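Local coordinates for Nitrate/nitrite binding protein NrtA (Synechocystis sp., PDB 2G29), which binds nitrate in the periplasm as the solute-binding protein of the NrtABCD ABC transporter, which takes up nitrate and probably also nitrite, at residues 97-102 with 115-120; 279-284 with 291-296. All coordinates share one frame; numbering follows the deposited sequence.

Contact 1. Residues 97-102 with 115-120; sequences PMPYLI and MYILAR
Helix 97-102 runs nearly antiparallel to strand 115-120: the two short axes make an angle of 162° and come within 7.9 Å of each other. They are nearest where the CA atoms of P99 and M115 lie 5.5 Å apart. No hydrogen bond joins the segments directly; the contact is van der Waals packing, mostly between side chains. P99 sits in the middle of it, with CB 4.0 Å from CB of M115 and CG 3.9 Å from CG1 of I117, so that one edge of its ring bridges two alternate residues on the same side of the strand. CG of M115 lies opposite its own carbonyl carbon (chi1 -69°) and the chain runs on extended to SD, which reaches CA of P99 at 3.9 Å and CD1 of I102 at 4.0 Å.

This is a helix laid against a mixed five-stranded sheet, as in the alpha/beta domains of periplasmic binding proteins, with 115-120 as an outermost strand. Next to P99, the side chains of I117 and Y100 cross at about a right angle, bringing CD1 of I117 3.7 Å from CE1 of Y100. The ring's hydroxyl bonds to D335, whose other carboxylate oxygen forms a salt bridge with R120, tying helix and strand to helix 332-344. T103 links the two backbones, its OG1 hydrogen-bonded to both P99 O and M115 N.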
ATOM      1  N   PRO A  97      -4.160  -0.688   6.293  1.00  9.71           N
ATOM      2  CA  PRO A  97      -4.504  -0.671   7.727  1.00  9.60           C
ATOM      3  C   PRO A  97      -4.908   0.680   8.245  1.00  9.12           C
ATOM      4  O   PRO A  97      -5.662   0.748   9.203  1.00 10.11           O
ATOM      5  CB  PRO A  97      -3.234  -1.165   8.449  1.00 11.07           C
ATOM      6  CG  PRO A  97      -2.183  -1.229   7.397  1.00 18.56           C
ATOM      7  CD  PRO A  97      -2.806  -1.213   6.050  1.00 11.22           C
ATOM      8  N   MET A  98      -4.469   1.748   7.593  1.00  9.77           N
ATOM      9  CA  MET A  98      -4.766   3.070   8.154  1.00  9.77           C
ATOM     10  C   MET A  98      -6.224   3.469   8.358  1.00  9.69           C
ATOM     11  O   MET A  98      -6.549   4.046   9.397  1.00 10.04           O
ATOM     12  CB  MET A  98      -3.955   4.176   7.450  1.00  9.03           C
ATOM     13  CG  MET A  98      -2.458   4.089   7.805  1.00  9.84           C
ATOM     14  SD  MET A  98      -1.444   5.219   6.776  1.00 10.77           S
ATOM     15  CE  MET A  98      -1.990   6.810   7.471  1.00 11.19           C
ATOM     16  N   PRO A  99      -7.119   3.190   7.407  1.00  9.37           N
ATOM     17  CA  PRO A  99      -8.507   3.584   7.666  1.00 10.63           C
ATOM     18  C   PRO A  99      -9.034   2.894   8.930  1.00  9.65           C
ATOM     19  O   PRO A  99      -9.864   3.469   9.659  1.00 10.38           O
ATOM     20  CB  PRO A  99      -9.234   3.130   6.397  1.00 10.52           C
ATOM     21  CG  PRO A  99      -8.191   3.396   5.348  1.00 11.08           C
ATOM     22  CD  PRO A  99      -6.908   2.887   5.980  1.00  9.49           C
ATOM     23  N   TYR A 100      -8.534   1.688   9.234  1.00  9.51           N
ATOM     24  CA  TYR A 100      -8.943   0.960  10.419  1.00  9.61           C
ATOM     25  C   TYR A 100      -8.345   1.595  11.682  1.00  9.67           C
ATOM     26  O   TYR A 100      -9.049   1.826  12.658  1.00 11.54           O
ATOM     27  CB  TYR A 100      -8.491  -0.502  10.316  1.00  9.87           C
ATOM     28  CG  TYR A 100      -9.355  -1.261   9.348  1.00  9.88           C
ATOM     29  CD1 TYR A 100      -8.965  -1.466   8.016  1.00 10.60           C
ATOM     30  CD2 TYR A 100     -10.619  -1.699   9.747  1.00  9.74           C
ATOM     31  CE1 TYR A 100      -9.814  -2.083   7.121  1.00  9.67           C
ATOM     32  CE2 TYR A 100     -11.487  -2.310   8.860  1.00 10.03           C
ATOM     33  CZ  TYR A 100     -11.078  -2.497   7.553  1.00 10.43           C
ATOM     34  OH  TYR A 100     -11.962  -3.082   6.689  1.00 10.49           O
ATOM     35  N   LEU A 101      -7.047   1.872  11.661  1.00 11.09           N
ATOM     36  CA  LEU A 101      -6.403   2.456  12.841  1.00 10.66           C
ATOM     37  C   LEU A 101      -6.946   3.860  13.149  1.00 10.48           C
ATOM     38  O   LEU A 101      -7.013   4.281  14.292  1.00 10.95           O
ATOM     39  CB  LEU A 101      -4.899   2.483  12.628  1.00 12.55           C
ATOM     40  CG  LEU A 101      -4.265   1.094  12.386  1.00 13.68           C
ATOM     41  CD1 LEU A 101      -2.871   1.276  11.843  1.00 15.02           C
ATOM     42  CD2 LEU A 101      -4.216   0.261  13.674  1.00 16.28           C
ATOM     43  N   ILE A 102      -7.330   4.590  12.113  1.00 10.31           N
ATOM     44  CA  ILE A 102      -7.882   5.926  12.300  1.00  9.87           C
ATOM     45  C   ILE A 102      -9.345   5.842  12.793  1.00 10.90           C
ATOM     46  O   ILE A 102      -9.765   6.605  13.674  1.00 10.07           O
ATOM     47  CB  ILE A 102      -7.793   6.747  10.989  1.00 10.12           C
ATOM     48  CG1 ILE A 102      -6.319   6.995  10.662  1.00 10.96           C
ATOM     49  CG2 ILE A 102      -8.551   8.062  11.151  1.00 10.49           C
ATOM     50  CD1 ILE A 102      -6.093   7.581   9.236  1.00 11.35           C
ATOM     51  N   MET A 115     -13.823   6.042   8.857  1.00 11.37           N
ATOM     52  CA  MET A 115     -13.470   6.006   7.439  1.00 11.54           C
ATOM     53  C   MET A 115     -14.043   4.780   6.752  1.00 11.19           C
ATOM     54  O   MET A 115     -14.468   3.827   7.404  1.00 11.31           O
ATOM     55  CB  MET A 115     -11.927   5.979   7.282  1.00 10.35           C
ATOM     56  CG  MET A 115     -11.241   7.266   7.674  1.00 10.70           C
ATOM     57  SD  MET A 115      -9.502   7.312   7.201  1.00 11.23           S
ATOM     58  CE  MET A 115      -9.684   7.386   5.352  1.00 11.11           C
ATOM     59  N   TYR A 116     -14.052   4.824   5.419  1.00 11.11           N
ATOM     60  CA  TYR A 116     -14.463   3.678   4.612  1.00 11.14           C
ATOM     61  C   TYR A 116     -13.364   3.368   3.597  1.00 11.16           C
ATOM     62  O   TYR A 116     -12.603   4.244   3.214  1.00 10.99           O
ATOM     63  CB  TYR A 116     -15.692   3.990   3.761  1.00 11.79           C
ATOM     64  CG  TYR A 116     -16.972   4.234   4.466  1.00 12.96           C
ATOM     65  CD1 TYR A 116     -17.409   3.385   5.475  1.00 12.53           C
ATOM     66  CD2 TYR A 116     -17.772   5.309   4.102  1.00 14.37           C
ATOM     67  CE1 TYR A 116     -18.630   3.618   6.128  1.00 13.31           C
ATOM     68  CE2 TYR A 116     -18.987   5.530   4.720  1.00 14.77           C
ATOM     69  CZ  TYR A 116     -19.401   4.687   5.738  1.00 14.18           C
ATOM     70  OH  TYR A 116     -20.587   4.896   6.416  1.00 15.23           O
ATOM     71  N   ILE A 117     -13.298   2.106   3.181  1.00 10.13           N
ATOM     72  CA  ILE A 117     -12.415   1.733   2.083  1.00 10.39           C
ATOM     73  C   ILE A 117     -13.387   1.461   0.923  1.00 10.25           C
ATOM     74  O   ILE A 117     -14.281   0.600   0.994  1.00 10.70           O
ATOM     75  CB  ILE A 117     -11.569   0.499   2.408  1.00 10.60           C
ATOM     76  CG1 ILE A 117     -10.469   0.893   3.382  1.00 10.91           C
ATOM     77  CG2 ILE A 117     -11.002  -0.103   1.102  1.00 12.24           C
ATOM     78  CD1 ILE A 117      -9.633  -0.345   3.827  1.00 10.48           C
ATOM     79  N   LEU A 118     -13.199   2.232  -0.144  1.00 11.21           N
ATOM     80  CA  LEU A 118     -14.066   2.126  -1.340  1.00 12.70           C
ATOM     81  C   LEU A 118     -13.503   1.203  -2.402  1.00 12.08           C
ATOM     82  O   LEU A 118     -14.261   0.647  -3.198  1.00 11.44           O
ATOM     83  CB  LEU A 118     -14.282   3.499  -1.966  1.00 12.93           C
ATOM     84  CG  LEU A 118     -14.859   4.542  -0.998  1.00 15.78           C
ATOM     85  CD1 LEU A 118     -15.020   5.870  -1.771  1.00 16.78           C
ATOM     86  CD2 LEU A 118     -16.165   4.081  -0.400  1.00 17.86           C
ATOM     87  N   ALA A 119     -12.185   1.030  -2.415  1.00 12.21           N
ATOM     88  CA  ALA A 119     -11.536   0.166  -3.383  1.00 12.30           C
ATOM     89  C   ALA A 119     -10.129  -0.140  -2.911  1.00  9.96           C
ATOM     90  O   ALA A 119      -9.577   0.564  -2.038  1.00 11.82           O
ATOM     91  CB  ALA A 119     -11.461   0.876  -4.732  1.00 11.83           C
ATOM     92  N   ARG A 120      -9.533  -1.154  -3.507  1.00 10.57           N
ATOM     93  CA  ARG A 120      -8.114  -1.443  -3.252  1.00 10.61           C
ATOM     94  C   ARG A 120      -7.472  -0.746  -4.463  1.00 12.77           C
ATOM     95  O   ARG A 120      -7.879  -0.996  -5.608  1.00 13.52           O
ATOM     96  CB  ARG A 120      -7.802  -2.955  -3.301  1.00  9.38           C
ATOM     97  CG  ARG A 120      -6.419  -3.335  -2.761  1.00 10.39           C
ATOM     98  CD  ARG A 120      -6.421  -3.233  -1.231  1.00 10.53           C
ATOM     99  NE  ARG A 120      -7.360  -4.221  -0.699  1.00 10.43           N
ATOM    100  CZ  ARG A 120      -8.033  -4.130   0.458  1.00  9.70           C
ATOM    101  NH1 ARG A 120      -7.875  -3.086   1.285  1.00 11.50           N
ATOM    102  NH2 ARG A 120      -8.961  -5.045   0.759  1.00  8.17           N
TER

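Contact 2. Residues 279-284 with 291-296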
ATOM      1  N   MET A 279       1.853   6.724 -18.504  1.00 15.26           N
ATOM      2  CA  MET A 279       1.603   6.831 -17.066  1.00 15.62           C
ATOM      3  C   MET A 279       2.850   7.320 -16.346  1.00 14.62           C
ATOM      4  O   MET A 279       2.793   8.237 -15.556  1.00 13.51           O
ATOM      5  CB  MET A 279       1.203   5.465 -16.512  1.00 15.64           C
ATOM      6  CG  MET A 279       0.849   5.502 -15.038  1.00 13.62           C
ATOM      7  SD  MET A 279       0.464   3.892 -14.364  1.00 16.14           S
ATOM      8  CE  MET A 279       2.122   3.253 -14.126  1.00 15.73           C
ATOM      9  N   CYS A 280       3.978   6.696 -16.639  1.00 13.92           N
ATOM     10  CA  CYS A 280       5.217   7.046 -15.991  1.00 13.17           C
ATOM     11  C   CYS A 280       5.734   8.424 -16.393  1.00 14.04           C
ATOM     12  O   CYS A 280       6.378   9.107 -15.585  1.00 14.53           O
ATOM     13  CB  CYS A 280       6.248   5.950 -16.232  1.00 14.28           C
ATOM     14  SG  CYS A 280       5.790   4.395 -15.348  1.00 15.00           S
ATOM     15  N   GLN A 281       5.493   8.843 -17.636  1.00 14.23           N
ATOM     16  CA  GLN A 281       5.903  10.212 -18.007  1.00 15.50           C
ATOM     17  C   GLN A 281       5.134  11.220 -17.148  1.00 13.52           C
ATOM     18  O   GLN A 281       5.681  12.216 -16.682  1.00 14.87           O
ATOM     19  CB  GLN A 281       5.580  10.522 -19.457  1.00 16.23           C
ATOM     20  CG  GLN A 281       6.386   9.730 -20.445  1.00 17.77           C
ATOM     21  CD  GLN A 281       5.942  10.063 -21.859  1.00 21.41           C
ATOM     22  OE1 GLN A 281       4.745  10.141 -22.133  1.00 20.82           O
ATOM     23  NE2 GLN A 281       6.901  10.272 -22.758  1.00 22.56           N
ATOM     24  N   ILE A 282       3.843  10.949 -16.953  1.00 14.58           N
ATOM     25  CA  ILE A 282       2.995  11.802 -16.141  1.00 14.49           C
ATOM     26  C   ILE A 282       3.474  11.799 -14.695  1.00 13.74           C
ATOM     27  O   ILE A 282       3.696  12.861 -14.125  1.00 15.17           O
ATOM     28  CB  ILE A 282       1.522  11.333 -16.213  1.00 15.22           C
ATOM     29  CG1 ILE A 282       0.948  11.579 -17.620  1.00 16.30           C
ATOM     30  CG2 ILE A 282       0.664  12.116 -15.218  1.00 14.67           C
ATOM     31  CD1 ILE A 282      -0.425  10.898 -17.860  1.00 18.39           C
ATOM     32  N   LEU A 283       3.689  10.613 -14.120  1.00 14.44           N
ATOM     33  CA  LEU A 283       4.132  10.570 -12.728  1.00 13.86           C
ATOM     34  C   LEU A 283       5.490  11.250 -12.509  1.00 14.32           C
ATOM     35  O   LEU A 283       5.751  11.836 -11.457  1.00 13.56           O
ATOM     36  CB  LEU A 283       4.211   9.118 -12.258  1.00 14.19           C
ATOM     37  CG  LEU A 283       2.878   8.351 -12.344  1.00 15.38           C
ATOM     38  CD1 LEU A 283       3.066   6.914 -11.900  1.00 15.37           C
ATOM     39  CD2 LEU A 283       1.798   9.057 -11.502  1.00 14.68           C
ATOM     40  N   SER A 284       6.354  11.177 -13.515  1.00 13.95           N
ATOM     41  CA  SER A 284       7.685  11.736 -13.405  1.00 14.94           C
ATOM     42  C   SER A 284       7.758  13.261 -13.310  1.00 15.03           C
ATOM     43  O   SER A 284       8.683  13.803 -12.723  1.00 15.14           O
ATOM     44  CB  SER A 284       8.524  11.237 -14.602  1.00 15.45           C
ATOM     45  OG  SER A 284       9.817  11.821 -14.601  1.00 20.12           O
ATOM     46  N   VAL A 291      10.498  12.737 -10.158  1.00 14.92           N
ATOM     47  CA  VAL A 291      11.395  11.580 -10.060  1.00 13.86           C
ATOM     48  C   VAL A 291      11.804  11.175 -11.481  1.00 12.78           C
ATOM     49  O   VAL A 291      10.968  11.185 -12.365  1.00 14.08           O
ATOM     50  CB  VAL A 291      10.624  10.380  -9.383  1.00 12.98           C
ATOM     51  CG1 VAL A 291      11.362   9.068  -9.578  1.00 13.33           C
ATOM     52  CG2 VAL A 291      10.420  10.654  -7.872  1.00 14.27           C
ATOM     53  N   PRO A 292      13.083  10.865 -11.712  1.00 12.43           N
ATOM     54  CA  PRO A 292      13.488  10.458 -13.071  1.00 12.25           C
ATOM     55  C   PRO A 292      12.600   9.335 -13.611  1.00 12.35           C
ATOM     56  O   PRO A 292      12.289   8.394 -12.879  1.00 12.65           O
ATOM     57  CB  PRO A 292      14.947  10.004 -12.901  1.00 13.36           C
ATOM     58  CG  PRO A 292      15.139   9.903 -11.379  1.00 21.68           C
ATOM     59  CD  PRO A 292      14.228  10.919 -10.795  1.00 14.23           C
ATOM     60  N   PHE A 293      12.214   9.437 -14.894  1.00 11.58           N
ATOM     61  CA  PHE A 293      11.405   8.416 -15.579  1.00 11.67           C
ATOM     62  C   PHE A 293      12.037   7.016 -15.422  1.00 12.25           C
ATOM     63  O   PHE A 293      11.338   6.009 -15.215  1.00 11.73           O
ATOM     64  CB  PHE A 293      11.327   8.808 -17.076  1.00 12.26           C
ATOM     65  CG  PHE A 293      10.533   7.866 -17.932  1.00 11.37           C
ATOM     66  CD1 PHE A 293       9.140   7.953 -17.988  1.00 13.31           C
ATOM     67  CD2 PHE A 293      11.187   6.897 -18.713  1.00 12.18           C
ATOM     68  CE1 PHE A 293       8.396   7.082 -18.821  1.00 12.37           C
ATOM     69  CE2 PHE A 293      10.459   6.028 -19.540  1.00 11.46           C
ATOM     70  CZ  PHE A 293       9.046   6.125 -19.589  1.00 11.56           C
ATOM     71  N   GLU A 294      13.373   6.975 -15.484  1.00 11.63           N
ATOM     72  CA  GLU A 294      14.130   5.736 -15.358  1.00 12.54           C
ATOM     73  C   GLU A 294      13.972   4.986 -14.031  1.00 12.64           C
ATOM     74  O   GLU A 294      14.236   3.796 -13.959  1.00 15.34           O
ATOM     75  CB  GLU A 294      15.624   6.002 -15.594  1.00 12.89           C
ATOM     76  CG  GLU A 294      15.999   6.233 -17.076  1.00 14.00           C
ATOM     77  CD  GLU A 294      15.567   7.570 -17.625  1.00 13.76           C
ATOM     78  OE1 GLU A 294      15.528   7.682 -18.876  1.00 12.97           O
ATOM     79  OE2 GLU A 294      15.288   8.529 -16.862  1.00 13.19           O
ATOM     80  N   ASP A 295      13.566   5.695 -12.997  1.00 10.94           N
ATOM     81  CA  ASP A 295      13.364   5.064 -11.699  1.00 11.19           C
ATOM     82  C   ASP A 295      11.946   4.527 -11.581  1.00 11.64           C
ATOM     83  O   ASP A 295      11.616   3.843 -10.594  1.00 12.24           O
ATOM     84  CB  ASP A 295      13.578   6.067 -10.563  1.00 10.72           C
ATOM     85  CG  ASP A 295      15.012   6.552 -10.472  1.00 12.29           C
ATOM     86  OD1 ASP A 295      15.916   5.870 -10.974  1.00 14.08           O
ATOM     87  OD2 ASP A 295      15.237   7.611  -9.884  1.00 13.89           O
ATOM     88  N   ILE A 296      11.097   4.804 -12.568  1.00 11.47           N
ATOM     89  CA  ILE A 296       9.710   4.376 -12.509  1.00 11.37           C
ATOM     90  C   ILE A 296       9.317   3.332 -13.562  1.00 11.96           C
ATOM     91  O   ILE A 296       8.659   2.333 -13.250  1.00 12.74           O
ATOM     92  CB  ILE A 296       8.743   5.582 -12.717  1.00 11.84           C
ATOM     93  CG1 ILE A 296       9.227   6.809 -11.936  1.00 11.28           C
ATOM     94  CG2 ILE A 296       7.308   5.220 -12.266  1.00 11.95           C
ATOM     95  CD1 ILE A 296       8.319   8.029 -12.143  1.00 13.32           C
TER
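S284, near the C-terminal end of helix 276-284, is held to V291 by one short hydrogen bond and one weak one, where the chain leaves the helix, reverses through a short loop and packs back on it. The hydroxyl OG donates to V291 O at 2.6 Å, approaching with a C=O...donor angle of 159° and tilted 18° from the carbonyl plane. In return V291 N gives the weak bond to S284 O, 3.3 Å long. The first torsion of S284 places OG opposite its own backbone N (chi1 176°), which swings the hydroxyl out toward the returning chain.

Beside this polar grip lies an apolar layer. I296 inserts from the returning chain, its CG2 branch 3.5 Å from SG of C280 and its CD1 branch 4.0 Å from CB of S284. F293 reaches back over the preceding turn of the helix: its CE1 packs on CB of C280 and also meets CG of Q281, 3.7 Å away. Q281 N lies in the plane of the F293 ring, at its edge, 3.6 Å from CE1.

Farther out, the turn 292-296 is shaped by bonds from D295 N to P292 O and from I296 N to F293 O, while I282 and L283 lean on helix 46-53. The carboxylate of D295 anchors the turn to helix 214-221, OD2 bonded to Q217 NE2 and OD1 to N220 ND2.

Both contacts join a helix to a segment that follows soon after it, by different means: contact 1 is wholly apolar between its segments, whereas contact 2 adds hydrogen bonds near the end of a helix. Their centres are 27 Å apart on opposite sides of the chain's centre, with nearest atoms about 13 Å apart, and they follow one another in series. None of the residues known to bind nitrate lies in either contact. Measured between side chains, contact 1 lies nearer the site, I102 about 8 Å from W73 and P99 about 9 Å from K240; in contact 2 the side chain of I296 is about 11 Å from G211 and about 12 Å from that of Q126.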